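Local coordinates for protein PpBBE-like 1 D396N (Physcomitrella patens subsp. patens, PDB 6EO5) that probably oxidises cellobiose with FAD as cofactor, as a berberine bridge enzyme-like flavoprotein oxidase of the VAO type, at residues A427-I432 and A440-S445; S335-G340 and R387-S392; I432-P437 and F464-P469. One frame throughout, in Å; residues are numbered along the deposited sequence.

Contact 1: residues A427-I432 and A440-S445; sequences AYQNYI and AYYGSS. With FAD (flavin-adenine dinucleotide), chain C.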
loop_
_atom_site.group_PDB
_atom_site.type_symbol
_atom_site.label_atom_id
_atom_site.label_comp_id
_atom_site.label_asym_id
_atom_site.label_seq_id
_atom_site.Cartn_x
_atom_site.Cartn_y
_atom_site.Cartn_z
ATOM N N ALA A 427 -13.505 -1.601 -0.506
ATOM C CA ALA A 427 -12.366 -1.423 0.377
ATOM C C ALA A 427 -11.088 -1.421 -0.453
ATOM O O ALA A 427 -11.078 -1.854 -1.608
ATOM C CB ALA A 427 -12.311 -2.520 1.443
ATOM N N TYR A 428 -10.001 -0.942 0.166
ATOM C CA TYR A 428 -8.703 -0.770 -0.484
ATOM C C TYR A 428 -7.798 -1.950 -0.130
ATOM O O TYR A 428 -7.484 -2.165 1.048
ATOM C CB TYR A 428 -8.071 0.558 -0.060
ATOM C CG TYR A 428 -6.672 0.824 -0.600
ATOM C CD1 TYR A 428 -6.341 0.537 -1.923
ATOM C CD2 TYR A 428 -5.693 1.394 0.215
ATOM C CE1 TYR A 428 -5.070 0.781 -2.407
ATOM C CE2 TYR A 428 -4.419 1.650 -0.257
ATOM C CZ TYR A 428 -4.111 1.350 -1.568
ATOM O OH TYR A 428 -2.840 1.610 -2.033
ATOM N N GLN A 429 -7.364 -2.696 -1.154
ATOM C CA GLN A 429 -6.718 -3.986 -0.929
ATOM C C GLN A 429 -5.313 -3.878 -0.344
ATOM O O GLN A 429 -4.786 -4.895 0.132
ATOM C CB GLN A 429 -6.682 -4.781 -2.232
ATOM C CG GLN A 429 -6.229 -3.995 -3.452
ATOM C CD GLN A 429 -7.387 -3.442 -4.264
ATOM O OE1 GLN A 429 -8.316 -2.820 -3.720
ATOM N NE2 GLN A 429 -7.342 -3.666 -5.577
ATOM N N ASN A 430 -4.682 -2.694 -0.364
ATOM C CA ASN A 430 -3.435 -2.563 0.378
ATOM C C ASN A 430 -3.661 -2.377 1.866
ATOM O O ASN A 430 -2.702 -2.488 2.633
ATOM C CB ASN A 430 -2.582 -1.411 -0.145
ATOM C CG ASN A 430 -1.643 -1.837 -1.246
ATOM O OD1 ASN A 430 -1.448 -1.103 -2.217
ATOM N ND2 ASN A 430 -1.050 -3.016 -1.106
ATOM N N TYR A 431 -4.889 -2.093 2.288
ATOM C CA TYR A 431 -5.259 -2.196 3.703
ATOM C C TYR A 431 -5.943 -3.541 3.977
ATOM O O TYR A 431 -7.005 -3.623 4.589
ATOM C CB TYR A 431 -6.141 -1.016 4.103
ATOM C CG TYR A 431 -5.496 0.331 3.859
ATOM C CD1 TYR A 431 -4.111 0.472 3.848
ATOM C CD2 TYR A 431 -6.270 1.468 3.641
ATOM C CE1 TYR A 431 -3.510 1.700 3.625
ATOM C CE2 TYR A 431 -5.675 2.708 3.415
ATOM C CZ TYR A 431 -4.290 2.815 3.403
ATOM O OH TYR A 431 -3.686 4.044 3.179
ATOM N N ILE A 432 -5.289 -4.615 3.528
ATOM C CA ILE A 432 -5.907 -5.934 3.410
ATOM C C ILE A 432 -6.590 -6.382 4.713
ATOM O O ILE A 432 -6.070 -6.204 5.825
ATOM C CB ILE A 432 -4.836 -6.934 2.929
ATOM C CG1 ILE A 432 -5.483 -8.188 2.352
ATOM C CG2 ILE A 432 -3.834 -7.261 4.028
ATOM C CD1 ILE A 432 -6.422 -7.883 1.210
ATOM N N ALA A 440 -15.586 -6.916 -2.580
ATOM C CA ALA A 440 -15.366 -5.552 -2.119
ATOM C C ALA A 440 -14.074 -4.972 -2.687
ATOM O O ALA A 440 -13.969 -3.750 -2.866
ATOM C CB ALA A 440 -15.348 -5.508 -0.598
ATOM N N TYR A 441 -13.089 -5.823 -2.979
ATOM C CA TYR A 441 -11.830 -5.338 -3.530
ATOM C C TYR A 441 -11.828 -5.328 -5.050
ATOM O O TYR A 441 -11.245 -4.430 -5.661
ATOM C CB TYR A 441 -10.661 -6.190 -3.036
ATOM C CG TYR A 441 -10.373 -6.067 -1.558
ATOM C CD1 TYR A 441 -10.059 -4.836 -0.990
ATOM C CD2 TYR A 441 -10.406 -7.185 -0.731
ATOM C CE1 TYR A 441 -9.786 -4.729 0.365
ATOM C CE2 TYR A 441 -10.134 -7.084 0.617
ATOM C CZ TYR A 441 -9.820 -5.855 1.161
ATOM O OH TYR A 441 -9.544 -5.756 2.509
ATOM N N TYR A 442 -12.493 -6.290 -5.679
ATOM C CA TYR A 442 -12.308 -6.527 -7.096
ATOM C C TYR A 442 -13.574 -6.367 -7.932
ATOM O O TYR A 442 -13.456 -6.144 -9.142
ATOM C CB TYR A 442 -11.695 -7.926 -7.298
ATOM C CG TYR A 442 -10.330 -8.060 -6.631
ATOM C CD1 TYR A 442 -9.319 -7.117 -6.862
ATOM C CD2 TYR A 442 -10.053 -9.102 -5.759
ATOM C CE1 TYR A 442 -8.060 -7.226 -6.249
ATOM C CE2 TYR A 442 -8.805 -9.218 -5.142
ATOM C CZ TYR A 442 -7.818 -8.276 -5.386
ATOM O OH TYR A 442 -6.590 -8.391 -4.774
ATOM N N GLY A 443 -14.765 -6.466 -7.332
ATOM C CA GLY A 443 -16.009 -6.107 -8.014
ATOM C C GLY A 443 -16.166 -6.666 -9.425
ATOM O O GLY A 443 -16.060 -7.879 -9.652
ATOM N N SER A 444 -16.418 -5.766 -10.393
ATOM C CA SER A 444 -16.722 -6.164 -11.775
ATOM C C SER A 444 -15.567 -6.867 -12.470
ATOM O O SER A 444 -15.780 -7.467 -13.527
ATOM C CB SER A 444 -17.094 -4.963 -12.653
ATOM O OG SER A 444 -18.203 -4.232 -12.161
ATOM N N SER A 445 -14.350 -6.771 -11.946
ATOM C CA SER A 445 -13.192 -7.382 -12.575
ATOM C C SER A 445 -12.850 -8.744 -11.994
ATOM O O SER A 445 -11.903 -9.378 -12.465
ATOM C CB SER A 445 -11.971 -6.449 -12.459
ATOM O OG SER A 445 -12.104 -5.306 -13.294
HETATM P PA FAD C . 4.471 -7.580 1.897
HETATM O O1A FAD C . 3.866 -8.047 3.212
HETATM O O2A FAD C . 5.878 -8.089 1.713
HETATM O O5B FAD C . 3.566 -7.926 0.607
HETATM C C5B FAD C . 2.159 -7.811 0.637
HETATM C C4B FAD C . 1.513 -8.813 -0.313
HETATM O O4B FAD C . 2.112 -8.730 -1.593
HETATM C C3B FAD C . 1.695 -10.246 0.157
HETATM O O3B FAD C . 0.578 -10.998 -0.264
HETATM C C2B FAD C . 2.907 -10.697 -0.613
HETATM O O2B FAD C . 2.942 -12.095 -0.764
HETATM C C1B FAD C . 2.736 -9.957 -1.934
HETATM N N9A FAD C . 4.060 -9.778 -2.572
HETATM C C8A FAD C . 5.179 -9.218 -2.003
HETATM N N7A FAD C . 6.190 -9.257 -2.897
HETATM C C5A FAD C . 5.738 -9.838 -4.029
HETATM C C6A FAD C . 6.354 -10.131 -5.231
HETATM N N6A FAD C . 7.633 -9.818 -5.409
HETATM N N1A FAD C . 5.635 -10.740 -6.236
HETATM C C2A FAD C . 4.314 -11.067 -6.030
HETATM N N3A FAD C . 3.702 -10.780 -4.829
HETATM C C4A FAD C . 4.406 -10.176 -3.840
HETATM N N1 FAD C . -0.393 1.964 1.471
HETATM C C2 FAD C . -0.551 3.033 0.582
HETATM O O2 FAD C . -1.155 2.919 -0.505
HETATM N N3 FAD C . -0.005 4.262 0.911
HETATM C C4 FAD C . 0.676 4.434 2.098
HETATM O O4 FAD C . 1.162 5.530 2.358
HETATM C C4X FAD C . 0.830 3.376 2.981
HETATM N N5 FAD C . 1.552 3.545 4.143
HETATM C C5X FAD C . 1.978 2.440 4.855
HETATM C C6 FAD C . 2.823 2.616 5.946
HETATM C C7 FAD C . 3.387 1.530 6.635
HETATM C C7M FAD C . 4.316 1.764 7.805
HETATM C C8 FAD C . 2.985 0.229 6.267
HETATM C C8M FAD C . 3.459 -0.988 7.038
HETATM C C9 FAD C . 2.057 0.075 5.219
HETATM C C9A FAD C . 1.555 1.165 4.485
HETATM N N10 FAD C . 0.601 1.044 3.466
HETATM C C10 FAD C . 0.328 2.122 2.646
HETATM C "C1'" FAD C . 0.071 -0.285 3.042
HETATM C "C2'" FAD C . 0.992 -0.868 1.974
HETATM O "O2'" FAD C . 0.782 -0.304 0.700
HETATM C "C3'" FAD C . 0.752 -2.359 1.895
HETATM O "O3'" FAD C . 1.028 -2.867 3.178
HETATM C "C4'" FAD C . 1.647 -2.980 0.827
HETATM O "O4'" FAD C . 0.978 -4.095 0.271
HETATM C "C5'" FAD C . 3.003 -3.367 1.413
HETATM O "O5'" FAD C . 3.829 -4.061 0.502
HETATM P P FAD C . 5.101 -4.871 1.085
HETATM O O1P FAD C . 5.920 -5.412 -0.064
HETATM O O2P FAD C . 5.930 -4.075 2.057
HETATM O O3P FAD C . 4.404 -5.978 2.021
HETATM O O HOH W 1 -9.541 -3.416 -7.456
HETATM O O HOH W 2 -9.752 -3.416 3.655
#
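Tyr-441 lays its ring along the backbone of 427-429. Tyr-441 CD1 meets Ala-427 O at the ring edge, near its plane, while Tyr-441 CE1 comes 3.4 Å from Gln-429 CA and 3.5 Å from Ala-427 CB. Ile-432 crosses the ring at about a right angle, its CD1 approaching Tyr-441 CE2 obliquely at 3.8 Å. CG of Tyr-441 stands anti to the carbonyl carbon (chi1 -68°), which turns the ring from helix 438-442 toward the backbone of 427-429. Gln-429 runs past it in the opposite direction; its chain bends at chi2 (-96°), carrying OE1 to His-386 and NE2 to Gly-199 O and to water 1, which donates to Tyr-441 O. This loop belongs to the berberine-like C-terminal region and forms part of the flavin pocket: Tyr-428 OH donates to FAD O2 at 2.6 Å, and Asn-430 ND2 lies beside FAD O4'. Within the loop Tyr-431 N bonds Tyr-428 O. Replacing Tyr-441 by an alanine is likely to open a gap beside Ala-427, Gln-429 and Ile-432, and to leave water 2 on Tyr-431 O without the tyrosine hydroxyl. Ala-427 N also donates to Ala-440 O (3.2 Å), joining the loop directly to the helix.

Contact 2: residues S335-G340 and R387-S392; sequences SIYVNG and RNSLYS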
loop_
_atom_site.group_PDB
_atom_site.type_symbol
_atom_site.label_atom_id
_atom_site.label_comp_id
_atom_site.label_asym_id
_atom_site.label_seq_id
_atom_site.Cartn_x
_atom_site.Cartn_y
_atom_site.Cartn_z
ATOM N N SER A 335 -10.750 -0.983 6.044
ATOM C CA SER A 335 -10.851 0.205 5.196
ATOM C C SER A 335 -12.207 0.231 4.495
ATOM O O SER A 335 -12.961 -0.759 4.501
ATOM C CB SER A 335 -9.709 0.273 4.170
ATOM O OG SER A 335 -9.951 -0.576 3.057
ATOM N N ILE A 336 -12.515 1.380 3.887
ATOM C CA ILE A 336 -13.766 1.560 3.154
ATOM C C ILE A 336 -13.596 2.737 2.210
ATOM O O ILE A 336 -12.730 3.587 2.411
ATOM C CB ILE A 336 -14.951 1.781 4.126
ATOM C CG1 ILE A 336 -16.236 1.168 3.561
ATOM C CG2 ILE A 336 -15.108 3.250 4.465
ATOM C CD1 ILE A 336 -17.350 1.128 4.554
ATOM N N TYR A 337 -14.428 2.792 1.168
ATOM C CA TYR A 337 -14.447 3.919 0.237
ATOM C C TYR A 337 -15.744 4.713 0.381
ATOM O O TYR A 337 -16.822 4.138 0.578
ATOM C CB TYR A 337 -14.287 3.451 -1.215
ATOM C CG TYR A 337 -12.855 3.217 -1.627
ATOM C CD1 TYR A 337 -11.991 4.297 -1.903
ATOM C CD2 TYR A 337 -12.351 1.920 -1.739
ATOM C CE1 TYR A 337 -10.650 4.075 -2.278
ATOM C CE2 TYR A 337 -11.026 1.688 -2.103
ATOM C CZ TYR A 337 -10.183 2.760 -2.371
ATOM O OH TYR A 337 -8.882 2.493 -2.729
ATOM N N VAL A 338 -15.627 6.033 0.280
ATOM C CA VAL A 338 -16.751 6.961 0.353
ATOM C C VAL A 338 -16.819 7.720 -0.962
ATOM O O VAL A 338 -15.793 8.208 -1.455
ATOM C CB VAL A 338 -16.607 7.945 1.527
ATOM C CG1 VAL A 338 -17.815 8.851 1.599
ATOM C CG2 VAL A 338 -16.409 7.192 2.840
ATOM N N ASN A 339 -18.014 7.808 -1.532
ATOM C CA ASN A 339 -18.230 8.500 -2.795
ATOM C C ASN A 339 -18.624 9.953 -2.549
ATOM O O ASN A 339 -19.108 10.315 -1.471
ATOM C CB ASN A 339 -19.318 7.814 -3.613
ATOM C CG ASN A 339 -18.882 6.483 -4.163
ATOM O OD1 ASN A 339 -17.692 6.185 -4.265
ATOM N ND2 ASN A 339 -19.855 5.667 -4.534
ATOM N N GLY A 340 -18.405 10.788 -3.567
ATOM C CA GLY A 340 -18.874 12.163 -3.523
ATOM C C GLY A 340 -20.375 12.200 -3.269
ATOM O O GLY A 340 -21.107 11.346 -3.759
ATOM N N ARG A 387 -12.195 3.810 -8.797
ATOM C CA ARG A 387 -11.901 4.953 -9.650
ATOM C C ARG A 387 -12.967 6.038 -9.558
ATOM O O ARG A 387 -12.999 6.927 -10.417
ATOM C CB ARG A 387 -11.749 4.494 -11.099
ATOM C CG ARG A 387 -10.772 3.352 -11.281
ATOM C CD ARG A 387 -9.364 3.841 -11.101
ATOM N NE ARG A 387 -8.388 2.839 -11.518
ATOM C CZ ARG A 387 -7.076 3.052 -11.514
ATOM N NH1 ARG A 387 -6.612 4.234 -11.119
ATOM N NH2 ARG A 387 -6.238 2.095 -11.902
ATOM N N ASN A 388 -13.852 5.981 -8.546
ATOM C CA ASN A 388 -14.982 6.903 -8.489
ATOM C C ASN A 388 -15.332 7.337 -7.064
ATOM O O ASN A 388 -16.478 7.742 -6.808
ATOM C CB ASN A 388 -16.215 6.285 -9.151
ATOM C CG ASN A 388 -17.183 7.331 -9.664
ATOM O OD1 ASN A 388 -16.782 8.323 -10.287
ATOM N ND2 ASN A 388 -18.463 7.128 -9.401
ATOM N N SER A 389 -14.381 7.289 -6.143
ATOM C CA SER A 389 -14.606 7.684 -4.763
ATOM C C SER A 389 -14.090 9.095 -4.521
ATOM O O SER A 389 -13.255 9.616 -5.265
ATOM C CB SER A 389 -13.894 6.731 -3.809
ATOM O OG SER A 389 -12.493 6.963 -3.926
ATOM N N LEU A 390 -14.584 9.704 -3.442
ATOM C CA LEU A 390 -13.985 10.952 -2.983
ATOM C C LEU A 390 -12.745 10.674 -2.138
ATOM O O LEU A 390 -11.694 11.292 -2.354
ATOM C CB LEU A 390 -15.014 11.771 -2.203
ATOM C CG LEU A 390 -14.618 13.174 -1.751
ATOM C CD1 LEU A 390 -14.157 14.053 -2.933
ATOM C CD2 LEU A 390 -15.775 13.826 -0.983
ATOM N N TYR A 391 -12.837 9.724 -1.199
ATOM C CA TYR A 391 -11.699 9.372 -0.361
ATOM C C TYR A 391 -11.872 7.955 0.179
ATOM O O TYR A 391 -12.972 7.393 0.172
ATOM C CB TYR A 391 -11.520 10.383 0.782
ATOM C CG TYR A 391 -12.715 10.524 1.697
ATOM C CD1 TYR A 391 -12.913 9.639 2.761
ATOM C CD2 TYR A 391 -13.631 11.557 1.522
ATOM C CE1 TYR A 391 -13.990 9.769 3.600
ATOM C CE2 TYR A 391 -14.716 11.700 2.366
ATOM C CZ TYR A 391 -14.894 10.800 3.401
ATOM O OH TYR A 391 -15.977 10.921 4.251
ATOM N N SER A 392 -10.759 7.381 0.640
ATOM C CA SER A 392 -10.736 6.116 1.360
ATOM C C SER A 392 -10.589 6.389 2.851
ATOM O O SER A 392 -10.072 7.433 3.249
ATOM C CB SER A 392 -9.569 5.250 0.894
ATOM O OG SER A 392 -8.330 5.924 1.125
#
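Val-338 O is gripped by two successive amides of segment 387-392: Leu-390 N donates to it in the carbonyl plane at 2.8 Å, and Tyr-391 N adds a weak, longer bond of 3.3 Å. In return Val-338 N donates to Tyr-391 O at 3.0 Å, a nearly straight bond (169°). With Leu-390 and Tyr-391 both facing Val-338, this is a classic beta bulge, near the start of the antiparallel pairing of strand 391-398 with strand 331-338. Strand 331-338 is one of the two outermost strands of an antiparallel sheet of seven, and Leu-390 touches Leu-367 of strand 361-367 on the other side. One register step further, Tyr-337 and Ser-392 make a non-hydrogen-bonded pair, and Ser-392 CA sends a CH contact to Ile-336 O.

The two sheet faces differ in what covers them. On one, Val-338 rides over the Tyr-391 ring in a CH-pi contact, its CB 4.0 Å from the centroid, while Val-338 CG2 reaches Tyr-391 CE1 at 3.6 Å. Tyr-391 CG sits between the backbone N and the carbonyl carbon (chi1 59°), a torsion that brings the ring back beneath the valine; its hydroxyl goes on to Gln-243. On the face of Tyr-337 and Ser-392, Tyr-337 CE1 lies 3.6 Å from Ser-392 CB. Tyr-337 CD1 is 3.4 Å from Ser-389 OG. His-386 stacks on that ring, and Tyr-368 holds its hydroxyl.

Contact 3: residues I432-P437 and F464-P469; sequences IDRDMP and FPQSIP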
loop_
_atom_site.group_PDB
_atom_site.type_symbol
_atom_site.label_atom_id
_atom_site.label_comp_id
_atom_site.label_asym_id
_atom_site.label_seq_id
_atom_site.Cartn_x
_atom_site.Cartn_y
_atom_site.Cartn_z
ATOM N N ILE A 432 -5.289 -4.615 3.528
ATOM C CA ILE A 432 -5.907 -5.934 3.410
ATOM C C ILE A 432 -6.590 -6.382 4.713
ATOM O O ILE A 432 -6.070 -6.204 5.825
ATOM C CB ILE A 432 -4.836 -6.934 2.929
ATOM C CG1 ILE A 432 -5.483 -8.188 2.352
ATOM C CG2 ILE A 432 -3.834 -7.261 4.028
ATOM C CD1 ILE A 432 -6.422 -7.883 1.210
ATOM N N ASP A 433 -7.782 -6.964 4.566
ATOM C CA ASP A 433 -8.688 -7.247 5.683
ATOM C C ASP A 433 -9.341 -8.598 5.428
ATOM O O ASP A 433 -10.116 -8.741 4.476
ATOM C CB ASP A 433 -9.743 -6.142 5.804
ATOM C CG ASP A 433 -10.755 -6.371 6.939
ATOM O OD1 ASP A 433 -10.738 -7.424 7.641
ATOM O OD2 ASP A 433 -11.592 -5.461 7.113
ATOM N N ARG A 434 -9.039 -9.582 6.281
ATOM C CA ARG A 434 -9.495 -10.950 6.044
ATOM C C ARG A 434 -11.014 -11.096 6.120
ATOM O O ARG A 434 -11.555 -12.086 5.614
ATOM C CB ARG A 434 -8.826 -11.896 7.041
ATOM C CG ARG A 434 -8.979 -13.359 6.709
ATOM C CD ARG A 434 -8.121 -14.196 7.637
ATOM N NE ARG A 434 -8.211 -15.628 7.371
ATOM C CZ ARG A 434 -7.278 -16.492 7.748
ATOM N NH1 ARG A 434 -6.205 -16.053 8.388
ATOM N NH2 ARG A 434 -7.410 -17.788 7.490
ATOM N N ASP A 435 -11.713 -10.138 6.728
ATOM C CA ASP A 435 -13.168 -10.158 6.825
ATOM C C ASP A 435 -13.867 -9.474 5.659
ATOM O O ASP A 435 -15.104 -9.408 5.665
ATOM C CB ASP A 435 -13.634 -9.470 8.109
ATOM C CG ASP A 435 -13.000 -10.042 9.344
ATOM O OD1 ASP A 435 -12.849 -11.281 9.420
ATOM O OD2 ASP A 435 -12.659 -9.231 10.240
ATOM N N MET A 436 -13.118 -8.909 4.690
ATOM C CA MET A 436 -13.772 -8.348 3.515
ATOM C C MET A 436 -14.000 -9.452 2.487
ATOM O O MET A 436 -13.094 -10.255 2.239
ATOM C CB MET A 436 -12.938 -7.230 2.893
ATOM C CG MET A 436 -12.810 -5.952 3.717
ATOM S SD MET A 436 -14.408 -5.273 4.189
ATOM C CE MET A 436 -15.139 -4.832 2.640
ATOM N N PRO A 437 -15.189 -9.552 1.901
ATOM C CA PRO A 437 -15.350 -10.412 0.728
ATOM C C PRO A 437 -14.563 -9.841 -0.449
ATOM O O PRO A 437 -14.456 -8.623 -0.609
ATOM C CB PRO A 437 -16.856 -10.361 0.468
ATOM C CG PRO A 437 -17.251 -9.030 0.931
ATOM C CD PRO A 437 -16.413 -8.776 2.171
ATOM N N PHE A 464 -3.043 -17.775 -0.521
ATOM C CA PHE A 464 -3.125 -17.306 0.856
ATOM C C PHE A 464 -4.600 -17.062 1.153
ATOM O O PHE A 464 -5.433 -17.162 0.244
ATOM C CB PHE A 464 -2.273 -16.036 1.067
ATOM C CG PHE A 464 -2.677 -14.867 0.201
ATOM C CD1 PHE A 464 -2.364 -14.840 -1.148
ATOM C CD2 PHE A 464 -3.348 -13.780 0.749
ATOM C CE1 PHE A 464 -2.732 -13.771 -1.937
ATOM C CE2 PHE A 464 -3.719 -12.710 -0.038
ATOM C CZ PHE A 464 -3.414 -12.708 -1.380
ATOM N N PRO A 465 -4.980 -16.772 2.429
ATOM C CA PRO A 465 -6.420 -16.656 2.728
ATOM C C PRO A 465 -7.226 -15.771 1.782
ATOM O O PRO A 465 -8.441 -15.955 1.698
ATOM C CB PRO A 465 -6.434 -16.092 4.152
ATOM C CG PRO A 465 -5.252 -16.702 4.766
ATOM C CD PRO A 465 -4.189 -16.764 3.677
ATOM N N GLN A 466 -6.603 -14.842 1.045
ATOM C CA GLN A 466 -7.355 -14.009 0.111
ATOM C C GLN A 466 -6.684 -13.948 -1.257
ATOM O O GLN A 466 -6.666 -12.906 -1.915
ATOM C CB GLN A 466 -7.574 -12.611 0.683
ATOM C CG GLN A 466 -8.803 -12.524 1.580
ATOM C CD GLN A 466 -8.803 -11.298 2.465
ATOM O OE1 GLN A 466 -7.871 -11.083 3.245
ATOM N NE2 GLN A 466 -9.846 -10.481 2.350
ATOM N N SER A 467 -6.146 -15.070 -1.724
ATOM C CA SER A 467 -5.682 -15.163 -3.099
ATOM C C SER A 467 -6.864 -15.273 -4.065
ATOM O O SER A 467 -7.976 -15.659 -3.694
ATOM C CB SER A 467 -4.746 -16.364 -3.271
ATOM O OG SER A 467 -5.282 -17.547 -2.693
ATOM N N ILE A 468 -6.618 -14.912 -5.318
ATOM C CA ILE A 468 -7.691 -15.049 -6.307
ATOM C C ILE A 468 -8.072 -16.524 -6.415
ATOM O O ILE A 468 -7.179 -17.392 -6.511
ATOM C CB ILE A 468 -7.252 -14.471 -7.669
ATOM C CG1 ILE A 468 -6.770 -13.018 -7.521
ATOM C CG2 ILE A 468 -8.389 -14.517 -8.667
ATOM C CD1 ILE A 468 -7.824 -12.030 -7.015
ATOM N N PRO A 469 -9.350 -16.872 -6.336
ATOM C CA PRO A 469 -9.746 -18.285 -6.352
ATOM C C PRO A 469 -9.780 -18.863 -7.761
ATOM O O PRO A 469 -9.693 -18.153 -8.763
ATOM C CB PRO A 469 -11.148 -18.253 -5.738
ATOM C CG PRO A 469 -11.667 -16.910 -6.093
ATOM C CD PRO A 469 -10.490 -15.979 -6.054
#
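Gln-466 NE2 donates to Asp-433 O at 2.8 Å, approaching from above the carbonyl plane at an N-H...O angle of 154°. The same oxygen accepts Met-436 N from the opposite face of its plane, the bond that closes the type I beta turn from Asp-433 to Met-436. The glutamine is thus bound to the very carbonyl that shapes the turn, and Gln-466 NE2 adds a weak second bond to Met-436 O at 3.3 Å. The side chain gets there because it is extended beyond CG (chi2 163°), thrusting the amide straight into the loop; Gln-466 OE1 lies 3.2 Å from Arg-434 CA and is taken up by Tyr-86 OH, so both ends of the amide have partners and its rotation is fixed. Within the turn Asp-433 OD1 accepts from Asp-435 N at 3.0 Å, an Asx turn. Its carboxylate also forms salt bridges with Lys-332 and Lys-334, which would probably stabilise its negative charge.

Outward from the amide, Arg-434 stretches over the surface with its guanidinium laid flat on Pro-465, Pro-465 CG 3.6 Å from Arg-434 CZ, over the middle of one face. Arg-434 N is held by Glu-84. The turn is tied through its aspartate to strand 331-338 and touches Tyr-441 of helix 438-442, while the segment 464-469 leads on to Ile-468, packed against helices 438-442 and 446-456.

Contacts 1 and 2 are buried, whereas contact 3 is only partly so and reaches the surface at its arginine. Contact 2 is sheet chemistry, with backbone bonds interrupted by a bulge and aromatic packing at the border of the large antiparallel sheet. Contact 1 rests instead on a tyrosine ring, a single backbone bond and bridging waters, with its loop also bonded to the flavin, and contact 3 on one glutamine amide gripping a turn. Contacts 1 and 3 cross along the chain, share Ile-432 and both belong to the berberine-like C-terminal region. Contact 1 also touches contact 2, where Tyr-428 N probably bonds Ser-335 OG, 2.9 Å away. Contacts 2 and 3 do not touch.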